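Local coordinates for protein glutathione S-transferase (Vibrio parahaemolyticus, PDB 7MIQ) that probably conjugates reduced glutathione to electrophilic substrates as a Gtt2-class glutathione transferase, at residues C12-I17 with V100-G105; L139-T144 with Y168-F173; S152-T157 with F193-A198. All coordinates share one frame; numbering follows the deposited sequence. Where two conformers were deposited one is given.

In the fold
Contact 1 joins the two domains; contacts 2 and 3 lie within the helical C-terminal domain. Contact 1 pairs helix 10-22 of the thioredoxin-like domain with helix 88-114 and closes before the others begin. Contact 2 pairs helix 127-151 with helix 162-177. Contact 3 ties the loop 152-157 to helix 187-196. The segments of contacts 2 and 3 alternate along the chain (139-144, 152-157, 168-173, 193-198). Their centres lie about 13 Å apart, and those of contacts 1 and 2 about 11 Å. Phe141 and Phe170 of contact 2 pack on helix 88-114 near Gly105. Tyr168 and Ile171 meet Phe193. Packing thus connects the domain interface through contact 2 to contact 3.

Contact 1 of 3, residues C12-I17 with V100-G105; sequences CKRVSI and VVEFQG
Glu102 OE2 is gripped by three groups: Arg14, a bound water and Arg99 of the second subunit. In this two-domain transferase fold Arg14 lies on the first helix of the thioredoxin-like domain, and Glu102 lies on the long helix 88-114 of the helical domain. The salt bridge therefore crosses the interface between the domains. Arg14 NH2 donates to Glu102 OE2 over 2.8 Å, and the bond is nearly straight at 175°. The oxygen sits at the edge of the guanidinium, almost in its plane. The carboxylate stands nearly perpendicular to it, with the planes 88° apart, and NH2 reaches OE2 from above the carboxylate plane. The helices stay well separated here, with Arg14 CA and Glu102 CA 12.3 Å apart. Two long side chains span that gap. Arg14 starts toward the partner helix and bends about CG-CD (chi3 78°), which turns the guanidinium edge to the acid. Thr166 OG1 of helix 162-177 also bonds Arg14 NH2 and helps fix the group, while Val67 of helix 66-76 touches both side chains. The charge of Arg99 from the neighbouring subunit probably helps keep Glu102 ionised, and it ties this interdomain bridge to the dimer. Glu102 was modelled in two conformers, and the bonds described belong to one of them. The water closes a ring, accepting from Arg14 NH1 at 2.9 Å and donating to Glu102 OE2 at 2.7 Å.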
ATOM      1  N   CYS A  12      -4.194   5.138 -14.244  1.00 16.83           N
ATOM      2  CA  CYS A  12      -3.234   5.646 -15.218  1.00 16.29           C
ATOM      3  C   CYS A  12      -2.986   7.139 -15.037  1.00 15.82           C
ATOM      4  O   CYS A  12      -1.860   7.610 -15.238  1.00 14.06           O
ATOM      5  CB  CYS A  12      -3.720   5.344 -16.639  1.00 16.27           C
ATOM      6  SG  CYS A  12      -3.833   3.572 -17.000  1.00 18.20           S
ATOM      7  N   LYS A  13      -4.018   7.898 -14.656  1.00 13.14           N
ATOM      8  CA  LYS A  13      -3.827   9.322 -14.392  1.00 14.68           C
ATOM      9  C   LYS A  13      -2.893   9.558 -13.210  1.00 17.54           C
ATOM     10  O   LYS A  13      -2.234  10.601 -13.141  1.00 16.91           O
ATOM     11  CB  LYS A  13      -5.174  10.004 -14.137  1.00 16.84           C
ATOM     12  CG  LYS A  13      -6.024  10.219 -15.386  1.00 18.25           C
ATOM     13  CD  LYS A  13      -5.302  11.081 -16.412  1.00 19.72           C
ATOM     14  CE  LYS A  13      -6.201  11.387 -17.599  1.00 26.77           C
ATOM     15  NZ  LYS A  13      -5.538  12.276 -18.592  1.00 28.99           N
ATOM     16  N   ARG A  14      -2.837   8.621 -12.259  1.00 15.83           N
ATOM     17  CA  ARG A  14      -1.880   8.755 -11.165  1.00 13.06           C
ATOM     18  C   ARG A  14      -0.457   8.839 -11.702  1.00 15.36           C
ATOM     19  O   ARG A  14       0.354   9.639 -11.219  1.00 16.36           O
ATOM     20  CB  ARG A  14      -2.017   7.587 -10.188  1.00 15.23           C
ATOM     21  CG  ARG A  14      -3.302   7.601  -9.369  1.00 15.46           C
ATOM     22  CD  ARG A  14      -3.407   6.356  -8.503  1.00 18.84           C
ATOM     23  NE  ARG A  14      -2.569   6.438  -7.311  1.00 15.14           N
ATOM     24  CZ  ARG A  14      -2.477   5.481  -6.398  1.00 17.53           C
ATOM     25  NH1 ARG A  14      -3.130   4.337  -6.527  1.00 19.24           N
ATOM     26  NH2 ARG A  14      -1.709   5.676  -5.330  1.00 16.59           N
ATOM     27  N   VAL A  15      -0.142   8.026 -12.710  1.00 12.75           N
ATOM     28  CA  VAL A  15       1.189   8.049 -13.308  1.00 13.86           C
ATOM     29  C   VAL A  15       1.370   9.278 -14.188  1.00 14.90           C
ATOM     30  O   VAL A  15       2.445   9.892 -14.198  1.00 15.14           O
ATOM     31  CB  VAL A  15       1.430   6.748 -14.096  1.00 12.18           C
ATOM     32  CG1 VAL A  15       2.777   6.799 -14.826  1.00 13.44           C
ATOM     33  CG2 VAL A  15       1.363   5.548 -13.161  1.00 11.01           C
ATOM     34  N   SER A  16       0.330   9.652 -14.944  1.00 14.86           N
ATOM     35  CA  SER A  16       0.438  10.784 -15.864  1.00 15.07           C
ATOM     36  C   SER A  16       0.736  12.081 -15.122  1.00 16.13           C
ATOM     37  O   SER A  16       1.575  12.876 -15.564  1.00 16.98           O
ATOM     38  CB  SER A  16      -0.849  10.933 -16.681  1.00 20.26           C
ATOM     39  OG  SER A  16      -1.002   9.875 -17.608  1.00 26.67           O
ATOM     40  N   ILE A  17       0.049  12.321 -14.004  1.00 15.95           N
ATOM     41  CA  ILE A  17       0.287  13.538 -13.232  1.00 13.91           C
ATOM     42  C   ILE A  17       1.699  13.538 -12.656  1.00 15.42           C
ATOM     43  O   ILE A  17       2.401  14.557 -12.687  1.00 12.77           O
ATOM     44  CB  ILE A  17      -0.776  13.674 -12.128  1.00 17.83           C
ATOM     45  CG1 ILE A  17      -2.167  13.851 -12.744  1.00 17.92           C
ATOM     46  CG2 ILE A  17      -0.446  14.833 -11.194  1.00 12.94           C
ATOM     47  CD1 ILE A  17      -3.293  13.690 -11.729  1.00 16.15           C
ATOM     48  N   VAL A 100      -2.276   5.451   4.552  1.00 15.41           N
ATOM     49  CA  VAL A 100      -3.523   5.862   5.197  1.00 14.78           C
ATOM     50  C   VAL A 100      -4.524   6.347   4.154  1.00 17.60           C
ATOM     51  O   VAL A 100      -5.685   5.917   4.135  1.00 19.25           O
ATOM     52  CB  VAL A 100      -3.245   6.939   6.262  1.00 17.78           C
ATOM     53  CG1 VAL A 100      -4.541   7.571   6.725  1.00 16.05           C
ATOM     54  CG2 VAL A 100      -2.497   6.334   7.444  1.00 16.72           C
ATOM     55  N   VAL A 101      -4.085   7.237   3.257  1.00 14.59           N
ATOM     56  CA  VAL A 101      -4.987   7.750   2.224  1.00 15.32           C
ATOM     57  C   VAL A 101      -5.443   6.626   1.293  1.00 18.66           C
ATOM     58  O   VAL A 101      -6.610   6.574   0.886  1.00 20.63           O
ATOM     59  CB  VAL A 101      -4.315   8.901   1.444  1.00 19.12           C
ATOM     60  CG1 VAL A 101      -5.128   9.261   0.207  1.00 18.31           C
ATOM     61  CG2 VAL A 101      -4.140  10.131   2.337  1.00 16.53           C
ATOM     62  N   GLU A 102      -4.536   5.716   0.935  0.67 19.36           N
ATOM     63  CA  GLU A 102      -4.881   4.624  -0.011  0.67 21.74           C
ATOM     64  C   GLU A 102      -5.873   3.646   0.635  0.67 25.19           C
ATOM     65  O   GLU A 102      -6.947   3.484   0.077  0.67 26.90           O
ATOM     66  CB  GLU A 102      -3.638   3.906  -0.522  0.67 22.63           C
ATOM     67  CG  GLU A 102      -2.919   4.656  -1.614  0.67 24.76           C
ATOM     68  CD  GLU A 102      -1.634   3.974  -2.034  0.67 25.29           C
ATOM     69  OE1 GLU A 102      -0.820   3.644  -1.150  0.67 20.57           O
ATOM     70  OE2 GLU A 102      -1.459   3.773  -3.233  0.67 22.38           O
ATOM     71  N   PHE A 103      -5.555   3.053   1.790  1.00 21.72           N
ATOM     72  CA  PHE A 103      -6.485   2.113   2.425  1.00 33.31           C
ATOM     73  C   PHE A 103      -7.777   2.797   2.859  1.00 32.02           C
ATOM     74  O   PHE A 103      -8.872   2.412   2.436  1.00 33.87           O
ATOM     75  CB  PHE A 103      -5.852   1.434   3.639  1.00 30.03           C
ATOM     76  CG  PHE A 103      -6.625   0.243   4.131  1.00 69.77           C
ATOM     77  CD1 PHE A 103      -6.582  -0.958   3.440  1.00 56.44           C
ATOM     78  CD2 PHE A 103      -7.397   0.323   5.278  1.00 59.52           C
ATOM     79  CE1 PHE A 103      -7.292  -2.057   3.884  1.00 61.74           C
ATOM     80  CE2 PHE A 103      -8.110  -0.773   5.730  1.00 61.71           C
ATOM     81  CZ  PHE A 103      -8.059  -1.964   5.031  1.00 65.81           C
ATOM     82  N   GLN A 104      -7.669   3.791   3.741  1.00 25.11           N
ATOM     83  CA  GLN A 104      -8.859   4.362   4.359  1.00 25.63           C
ATOM     84  C   GLN A 104      -9.630   5.279   3.420  1.00 25.27           C
ATOM     85  O   GLN A 104     -10.800   5.572   3.688  1.00 26.59           O
ATOM     86  CB  GLN A 104      -8.473   5.113   5.638  1.00 26.10           C
ATOM     87  CG  GLN A 104      -7.711   4.244   6.636  1.00 31.20           C
ATOM     88  CD  GLN A 104      -7.261   5.005   7.870  1.00 36.35           C
ATOM     89  OE1 GLN A 104      -7.955   5.904   8.345  1.00 37.85           O
ATOM     90  NE2 GLN A 104      -6.090   4.645   8.397  1.00 26.84           N
ATOM     91  N   GLY A 105      -9.018   5.726   2.327  1.00 22.25           N
ATOM     92  CA  GLY A 105      -9.699   6.626   1.419  1.00 20.16           C
ATOM     93  C   GLY A 105      -9.892   6.083   0.017  1.00 24.57           C
ATOM     94  O   GLY A 105     -11.013   5.734  -0.367  1.00 23.33           O
TER
HETATM   95  O   HOH W   1      -2.213   1.984  -5.101  1.00 35.66           O

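Contact 2 of 3, residues L139-T144 with Y168-F173; sequences LEFLPT and YIFIGF
Phe141 and Phe170 meet through their rings, and Leu142 fills in beside them. These residues, with Ile171, form the tightly packed part of the contact, inside the all-helical C-terminal domain of the glutathione transferase fold. Phe141 CD2 lies 3.8 Å from Phe170 CE2. The ring centres are 5.8 Å apart and the planes are inclined at 47°, so the pair is oblique. Phe170 CE2 and CZ come to the edge of the Phe141 ring, close to its plane. Both phenylalanines have CG anti to the backbone N (chi1 174° for Phe141, 159° for Phe170), which sends each ring into the gap between the helices. Leu142 uses a single methyl, CD2, for two partners. It touches Phe170 CZ at 3.9 Å and Ile171 CD1 at 3.8 Å. No hydrogen bond joins the two segments; the touching groups are all apolar and buried. The other side of segment 139-144 is loose by comparison. Leu139, Glu140 and Pro143 are exposed there and take no part in the pairing. The axes of the two short segments come no closer than 12.3 Å, so the large side chains do the bridging. Helix 88-114 covers Phe141 through Val100 and Gln104. Ile189 of helix 187-196 touches both Leu142 and Ile171, while Ile169 of helix 162-177 touches Pro10 and Arg14 of helix 10-22.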
ATOM      1  N   LEU A 139     -16.704   8.441   4.202  1.00 24.41           N
ATOM      2  CA  LEU A 139     -17.225   9.548   4.997  1.00 26.22           C
ATOM      3  C   LEU A 139     -16.550   9.635   6.359  1.00 24.47           C
ATOM      4  O   LEU A 139     -16.361  10.738   6.886  1.00 28.97           O
ATOM      5  CB  LEU A 139     -18.741   9.408   5.164  1.00 28.54           C
ATOM      6  CG  LEU A 139     -19.582   9.472   3.886  1.00 23.22           C
ATOM      7  CD1 LEU A 139     -21.028   9.086   4.170  1.00 28.92           C
ATOM      8  CD2 LEU A 139     -19.515  10.860   3.277  1.00 26.17           C
ATOM      9  N   GLU A 140     -16.176   8.495   6.943  1.00 21.85           N
ATOM     10  CA  GLU A 140     -15.525   8.519   8.250  1.00 24.58           C
ATOM     11  C   GLU A 140     -14.079   8.990   8.158  1.00 25.33           C
ATOM     12  O   GLU A 140     -13.548   9.543   9.128  1.00 27.33           O
ATOM     13  CB  GLU A 140     -15.593   7.134   8.893  1.00 32.91           C
ATOM     14  CG  GLU A 140     -16.996   6.722   9.313  1.00 45.62           C
ATOM     15  CD  GLU A 140     -17.072   5.277   9.760  1.00 60.99           C
ATOM     16  OE1 GLU A 140     -16.057   4.558   9.628  1.00 54.22           O
ATOM     17  OE2 GLU A 140     -18.145   4.856  10.241  1.00 70.24           O
ATOM     18  N   PHE A 141     -13.424   8.786   7.015  1.00 25.87           N
ATOM     19  CA  PHE A 141     -12.038   9.222   6.887  1.00 20.57           C
ATOM     20  C   PHE A 141     -11.925  10.713   6.585  1.00 20.38           C
ATOM     21  O   PHE A 141     -10.915  11.331   6.935  1.00 23.58           O
ATOM     22  CB  PHE A 141     -11.323   8.407   5.805  1.00 21.08           C
ATOM     23  CG  PHE A 141      -9.925   8.883   5.514  1.00 20.05           C
ATOM     24  CD1 PHE A 141      -8.959   8.885   6.509  1.00 21.69           C
ATOM     25  CD2 PHE A 141      -9.576   9.321   4.248  1.00 23.08           C
ATOM     26  CE1 PHE A 141      -7.671   9.324   6.249  1.00 18.97           C
ATOM     27  CE2 PHE A 141      -8.287   9.757   3.978  1.00 21.59           C
ATOM     28  CZ  PHE A 141      -7.335   9.761   4.981  1.00 19.63           C
ATOM     29  N   LEU A 142     -12.939  11.306   5.954  1.00 21.03           N
ATOM     30  CA  LEU A 142     -12.844  12.710   5.559  1.00 23.09           C
ATOM     31  C   LEU A 142     -12.563  13.669   6.713  1.00 21.78           C
ATOM     32  O   LEU A 142     -11.751  14.591   6.518  1.00 20.87           O
ATOM     33  CB  LEU A 142     -14.119  13.130   4.817  1.00 19.78           C
ATOM     34  CG  LEU A 142     -14.360  12.521   3.439  1.00 19.89           C
ATOM     35  CD1 LEU A 142     -15.745  12.904   2.941  1.00 20.96           C
ATOM     36  CD2 LEU A 142     -13.287  12.963   2.454  1.00 17.49           C
ATOM     37  N   PRO A 143     -13.183  13.548   7.896  1.00 26.58           N
ATOM     38  CA  PRO A 143     -12.785  14.440   9.000  1.00 22.99           C
ATOM     39  C   PRO A 143     -11.319  14.312   9.369  1.00 20.58           C
ATOM     40  O   PRO A 143     -10.668  15.320   9.670  1.00 23.18           O
ATOM     41  CB  PRO A 143     -13.699  14.002  10.155  1.00 24.19           C
ATOM     42  CG  PRO A 143     -14.871  13.386   9.499  1.00 25.37           C
ATOM     43  CD  PRO A 143     -14.352  12.724   8.260  1.00 25.29           C
ATOM     44  N   THR A 144     -10.781  13.088   9.354  1.00 23.15           N
ATOM     45  CA  THR A 144      -9.365  12.896   9.653  1.00 24.47           C
ATOM     46  C   THR A 144      -8.487  13.632   8.649  1.00 20.36           C
ATOM     47  O   THR A 144      -7.483  14.251   9.023  1.00 23.61           O
ATOM     48  CB  THR A 144      -9.030  11.403   9.663  1.00 25.58           C
ATOM     49  OG1 THR A 144      -9.855  10.734  10.621  1.00 29.14           O
ATOM     50  CG2 THR A 144      -7.567  11.183  10.014  1.00 25.86           C
ATOM     51  N   TYR A 168      -5.709  13.787  -4.295  1.00 12.89           N
ATOM     52  CA  TYR A 168      -6.505  14.458  -5.320  1.00 13.42           C
ATOM     53  C   TYR A 168      -7.404  13.469  -6.053  1.00 14.45           C
ATOM     54  O   TYR A 168      -8.598  13.730  -6.245  1.00 14.26           O
ATOM     55  CB  TYR A 168      -5.563  15.188  -6.282  1.00 12.87           C
ATOM     56  CG  TYR A 168      -6.153  15.690  -7.586  1.00 13.34           C
ATOM     57  CD1 TYR A 168      -6.727  16.955  -7.677  1.00 16.37           C
ATOM     58  CD2 TYR A 168      -6.086  14.918  -8.740  1.00 15.56           C
ATOM     59  CE1 TYR A 168      -7.245  17.422  -8.885  1.00 16.77           C
ATOM     60  CE2 TYR A 168      -6.597  15.372  -9.941  1.00 19.02           C
ATOM     61  CZ  TYR A 168      -7.174  16.622 -10.010  1.00 21.63           C
ATOM     62  OH  TYR A 168      -7.672  17.063 -11.215  1.00 19.44           O
ATOM     63  N   ILE A 169      -6.856  12.314  -6.443  1.00 13.37           N
ATOM     64  CA  ILE A 169      -7.667  11.287  -7.094  1.00 15.30           C
ATOM     65  C   ILE A 169      -8.753  10.785  -6.149  1.00 17.48           C
ATOM     66  O   ILE A 169      -9.902  10.573  -6.558  1.00 14.96           O
ATOM     67  CB  ILE A 169      -6.773  10.134  -7.597  1.00 15.47           C
ATOM     68  CG1 ILE A 169      -5.814  10.628  -8.684  1.00 12.69           C
ATOM     69  CG2 ILE A 169      -7.623   8.973  -8.116  1.00 15.54           C
ATOM     70  CD1 ILE A 169      -6.511  11.148  -9.924  1.00 14.86           C
ATOM     71  N   PHE A 170      -8.410  10.594  -4.870  1.00 19.52           N
ATOM     72  CA  PHE A 170      -9.392  10.134  -3.887  1.00 14.84           C
ATOM     73  C   PHE A 170     -10.539  11.128  -3.745  1.00 16.54           C
ATOM     74  O   PHE A 170     -11.715  10.747  -3.799  1.00 16.73           O
ATOM     75  CB  PHE A 170      -8.704   9.889  -2.537  1.00 16.26           C
ATOM     76  CG  PHE A 170      -9.641   9.911  -1.351  1.00 16.55           C
ATOM     77  CD1 PHE A 170     -10.730   9.055  -1.281  1.00 17.63           C
ATOM     78  CD2 PHE A 170      -9.417  10.785  -0.295  1.00 20.32           C
ATOM     79  CE1 PHE A 170     -11.587   9.081  -0.186  1.00 17.71           C
ATOM     80  CE2 PHE A 170     -10.266  10.817   0.799  1.00 17.47           C
ATOM     81  CZ  PHE A 170     -11.353   9.962   0.854  1.00 17.32           C
ATOM     82  N   ILE A 171     -10.218  12.411  -3.562  1.00 16.60           N
ATOM     83  CA  ILE A 171     -11.275  13.409  -3.415  1.00 16.48           C
ATOM     84  C   ILE A 171     -12.064  13.550  -4.714  1.00 15.85           C
ATOM     85  O   ILE A 171     -13.283  13.766  -4.685  1.00 17.91           O
ATOM     86  CB  ILE A 171     -10.680  14.751  -2.940  1.00 16.16           C
ATOM     87  CG1 ILE A 171     -10.158  14.632  -1.501  1.00 14.52           C
ATOM     88  CG2 ILE A 171     -11.706  15.880  -3.043  1.00 15.53           C
ATOM     89  CD1 ILE A 171     -11.186  14.107  -0.499  1.00 16.28           C
ATOM     90  N   GLY A 172     -11.402  13.409  -5.866  1.00 17.96           N
ATOM     91  CA  GLY A 172     -12.132  13.359  -7.125  1.00 17.06           C
ATOM     92  C   GLY A 172     -13.150  12.234  -7.161  1.00 23.89           C
ATOM     93  O   GLY A 172     -14.283  12.421  -7.616  1.00 22.74           O
ATOM     94  N   PHE A 173     -12.759  11.050  -6.681  1.00 22.53           N
ATOM     95  CA  PHE A 173     -13.703   9.946  -6.535  1.00 17.98           C
ATOM     96  C   PHE A 173     -14.896  10.359  -5.684  1.00 21.67           C
ATOM     97  O   PHE A 173     -16.054  10.173  -6.078  1.00 17.57           O
ATOM     98  CB  PHE A 173     -13.008   8.738  -5.903  1.00 20.46           C
ATOM     99  CG  PHE A 173     -12.670   7.639  -6.869  1.00 23.21           C
ATOM    100  CD1 PHE A 173     -13.666   6.866  -7.437  1.00 30.99           C
ATOM    101  CD2 PHE A 173     -11.348   7.352  -7.175  1.00 30.12           C
ATOM    102  CE1 PHE A 173     -13.355   5.847  -8.316  1.00 30.32           C
ATOM    103  CE2 PHE A 173     -11.031   6.332  -8.056  1.00 34.93           C
ATOM    104  CZ  PHE A 173     -12.039   5.580  -8.626  1.00 31.01           C
TER

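Contact 3 of 3, residues S152-T157 with F193-A198; sequences SEYIAT and FEQVSA
Gln195 reaches from helix 187-196 to Glu153 and Tyr154 in the loop opposite. Its CB points toward the loop, and CG is anti to the backbone N (chi1 -166°). CB and CG serve as an extended stalk for the amide. CD comes within 3.6 Å of Glu153 OE2 and 4.0 Å of Tyr154 OH. OE1 accepts a hydrogen bond from Arg191 NH1, one turn back on the same helix. NE2, at the tip, serves both loop residues. It donates to Glu153 OE2, approaching on the anti side of the carboxylate with the oxygen near the amide plane. The modelled separation of these two atoms, 2.5 Å, is short for such a pair, so the exact length is doubtful. A weak, bent bond also runs from NE2 to Tyr154 OH at 3.0 Å. The loop 152-157 leads into helix 162-177 of the C-terminal domain. There Asp164 OD1 accepts from Ile155 N, and Ser161 and Asp164 are spaced as in the N-capping box known at this helix in glutathione transferases. Tyr154 also leans on the apolar side of helix 187-196: Val196 CG2 lies 4.1 Å from its CE1, at the ring edge. The tyrosine and amide planes are 66° apart. Within the loop, Ser152 OG donates to Tyr154 O over 2.6 Å. Arg191 NH1 binds Glu153 O as well, adding a backbone hold beside the amide.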
ATOM      1  N   SER A 152      -1.346  21.045   8.304  1.00 22.20           N
ATOM      2  CA  SER A 152      -0.280  20.845   7.334  1.00 19.71           C
ATOM      3  C   SER A 152      -0.740  21.380   5.987  1.00 18.10           C
ATOM      4  O   SER A 152      -1.906  21.220   5.619  1.00 16.86           O
ATOM      5  CB  SER A 152       0.091  19.353   7.231  1.00 21.40           C
ATOM      6  OG  SER A 152       1.186  19.135   6.357  1.00 20.60           O
ATOM      7  N   GLU A 153       0.170  22.027   5.253  1.00 18.86           N
ATOM      8  CA  GLU A 153      -0.215  22.571   3.954  1.00 21.70           C
ATOM      9  C   GLU A 153      -0.521  21.458   2.958  1.00 21.34           C
ATOM     10  O   GLU A 153      -1.424  21.592   2.123  1.00 18.39           O
ATOM     11  CB  GLU A 153       0.871  23.497   3.411  1.00 19.86           C
ATOM     12  CG  GLU A 153       0.416  24.246   2.164  1.00 20.83           C
ATOM     13  CD  GLU A 153       1.399  25.296   1.695  1.00 37.08           C
ATOM     14  OE1 GLU A 153       2.457  25.459   2.340  1.00 52.75           O
ATOM     15  OE2 GLU A 153       1.110  25.954   0.673  1.00 35.38           O
ATOM     16  N   TYR A 154       0.216  20.356   3.029  1.00 19.41           N
ATOM     17  CA  TYR A 154      -0.031  19.190   2.197  1.00 18.55           C
ATOM     18  C   TYR A 154      -0.257  17.982   3.101  1.00 18.82           C
ATOM     19  O   TYR A 154      -0.126  18.064   4.323  1.00 16.40           O
ATOM     20  CB  TYR A 154       1.124  18.979   1.211  1.00 15.81           C
ATOM     21  CG  TYR A 154       1.260  20.146   0.247  1.00 17.97           C
ATOM     22  CD1 TYR A 154       0.443  20.242  -0.870  1.00 16.59           C
ATOM     23  CD2 TYR A 154       2.178  21.167   0.476  1.00 19.34           C
ATOM     24  CE1 TYR A 154       0.547  21.309  -1.748  1.00 18.58           C
ATOM     25  CE2 TYR A 154       2.289  22.241  -0.397  1.00 19.65           C
ATOM     26  CZ  TYR A 154       1.470  22.304  -1.507  1.00 25.15           C
ATOM     27  OH  TYR A 154       1.569  23.361  -2.383  1.00 24.91           O
ATOM     28  N   ILE A 155      -0.631  16.850   2.501  1.00 13.72           N
ATOM     29  CA  ILE A 155      -1.117  15.734   3.310  1.00 15.30           C
ATOM     30  C   ILE A 155       0.013  15.121   4.132  1.00 14.91           C
ATOM     31  O   ILE A 155      -0.090  14.993   5.358  1.00 17.15           O
ATOM     32  CB  ILE A 155      -1.805  14.679   2.428  1.00 16.17           C
ATOM     33  CG1 ILE A 155      -3.051  15.276   1.763  1.00 14.51           C
ATOM     34  CG2 ILE A 155      -2.191  13.475   3.267  1.00 15.07           C
ATOM     35  CD1 ILE A 155      -3.771  14.309   0.836  1.00 13.04           C
ATOM     36  N   ALA A 156       1.102  14.725   3.473  1.00 14.59           N
ATOM     37  CA  ALA A 156       2.137  13.949   4.153  1.00 16.10           C
ATOM     38  C   ALA A 156       3.104  14.837   4.926  1.00 17.75           C
ATOM     39  O   ALA A 156       3.542  14.472   6.024  1.00 16.26           O
ATOM     40  CB  ALA A 156       2.907  13.098   3.141  1.00 15.76           C
ATOM     41  N   THR A 157       3.474  15.980   4.349  1.00 14.98           N
ATOM     42  CA  THR A 157       4.453  16.899   4.924  1.00 18.10           C
ATOM     43  C   THR A 157       3.999  18.323   4.617  1.00 23.76           C
ATOM     44  O   THR A 157       2.878  18.553   4.151  1.00 21.86           O
ATOM     45  CB  THR A 157       5.861  16.647   4.360  1.00 20.23           C
ATOM     46  OG1 THR A 157       5.868  16.942   2.961  1.00 20.30           O
ATOM     47  CG2 THR A 157       6.305  15.198   4.567  1.00 17.82           C
ATOM     48  N   PHE A 193      -7.414  21.256  -1.906  1.00 16.25           N
ATOM     49  CA  PHE A 193      -7.788  20.825  -3.248  1.00 15.86           C
ATOM     50  C   PHE A 193      -7.756  21.987  -4.235  1.00 20.71           C
ATOM     51  O   PHE A 193      -7.309  21.823  -5.377  1.00 16.60           O
ATOM     52  CB  PHE A 193      -9.168  20.176  -3.230  1.00 19.13           C
ATOM     53  CG  PHE A 193      -9.488  19.410  -4.484  1.00 16.33           C
ATOM     54  CD1 PHE A 193     -10.028  20.050  -5.586  1.00 15.53           C
ATOM     55  CD2 PHE A 193      -9.239  18.053  -4.559  1.00 16.79           C
ATOM     56  CE1 PHE A 193     -10.319  19.346  -6.742  1.00 17.12           C
ATOM     57  CE2 PHE A 193      -9.529  17.342  -5.714  1.00 19.53           C
ATOM     58  CZ  PHE A 193     -10.065  17.992  -6.805  1.00 16.95           C
ATOM     59  N   GLU A 194      -8.235  23.163  -3.822  1.00 19.93           N
ATOM     60  CA  GLU A 194      -8.121  24.340  -4.679  1.00 19.90           C
ATOM     61  C   GLU A 194      -6.663  24.603  -5.037  1.00 23.52           C
ATOM     62  O   GLU A 194      -6.344  24.946  -6.181  1.00 22.85           O
ATOM     63  CB  GLU A 194      -8.737  25.554  -3.980  1.00 18.24           C
ATOM     64  CG  GLU A 194      -8.574  26.877  -4.726  1.00 21.81           C
ATOM     65  CD  GLU A 194      -9.745  27.190  -5.646  1.00 28.56           C
ATOM     66  OE1 GLU A 194     -10.720  26.405  -5.670  1.00 27.02           O
ATOM     67  OE2 GLU A 194      -9.692  28.225  -6.346  1.00 27.88           O
ATOM     68  N   GLN A 195      -5.766  24.411  -4.070  1.00 18.28           N
ATOM     69  CA  GLN A 195      -4.342  24.644  -4.277  1.00 19.83           C
ATOM     70  C   GLN A 195      -3.747  23.611  -5.229  1.00 20.56           C
ATOM     71  O   GLN A 195      -3.090  23.961  -6.215  1.00 21.23           O
ATOM     72  CB  GLN A 195      -3.645  24.606  -2.915  1.00 20.89           C
ATOM     73  CG  GLN A 195      -2.238  25.130  -2.854  1.00 28.37           C
ATOM     74  CD  GLN A 195      -1.779  25.298  -1.415  1.00 33.24           C
ATOM     75  OE1 GLN A 195      -2.598  25.434  -0.501  1.00 25.00           O
ATOM     76  NE2 GLN A 195      -0.470  25.281  -1.205  1.00 32.01           N
ATOM     77  N   VAL A 196      -3.981  22.328  -4.952  1.00 18.43           N
ATOM     78  CA  VAL A 196      -3.380  21.265  -5.753  1.00 18.70           C
ATOM     79  C   VAL A 196      -3.965  21.249  -7.162  1.00 20.49           C
ATOM     80  O   VAL A 196      -3.232  21.102  -8.149  1.00 18.62           O
ATOM     81  CB  VAL A 196      -3.559  19.911  -5.041  1.00 18.61           C
ATOM     82  CG1 VAL A 196      -3.141  18.769  -5.944  1.00 21.96           C
ATOM     83  CG2 VAL A 196      -2.755  19.886  -3.748  1.00 15.89           C
ATOM     84  N   SER A 197      -5.286  21.410  -7.287  1.00 18.79           N
ATOM     85  CA  SER A 197      -5.915  21.358  -8.603  1.00 20.78           C
ATOM     86  C   SER A 197      -5.503  22.516  -9.503  1.00 21.61           C
ATOM     87  O   SER A 197      -5.799  22.478 -10.702  1.00 22.81           O
ATOM     88  CB  SER A 197      -7.440  21.333  -8.469  1.00 21.23           C
ATOM     89  OG  SER A 197      -7.932  22.600  -8.066  1.00 21.93           O
ATOM     90  N   ALA A 198      -4.836  23.536  -8.961  1.00 21.29           N
ATOM     91  CA  ALA A 198      -4.325  24.647  -9.751  1.00 23.86           C
ATOM     92  C   ALA A 198      -2.932  24.393 -10.321  1.00 29.30           C
ATOM     93  O   ALA A 198      -2.469  25.185 -11.150  1.00 24.14           O
ATOM     94  CB  ALA A 198      -4.297  25.925  -8.906  1.00 26.76           C
TER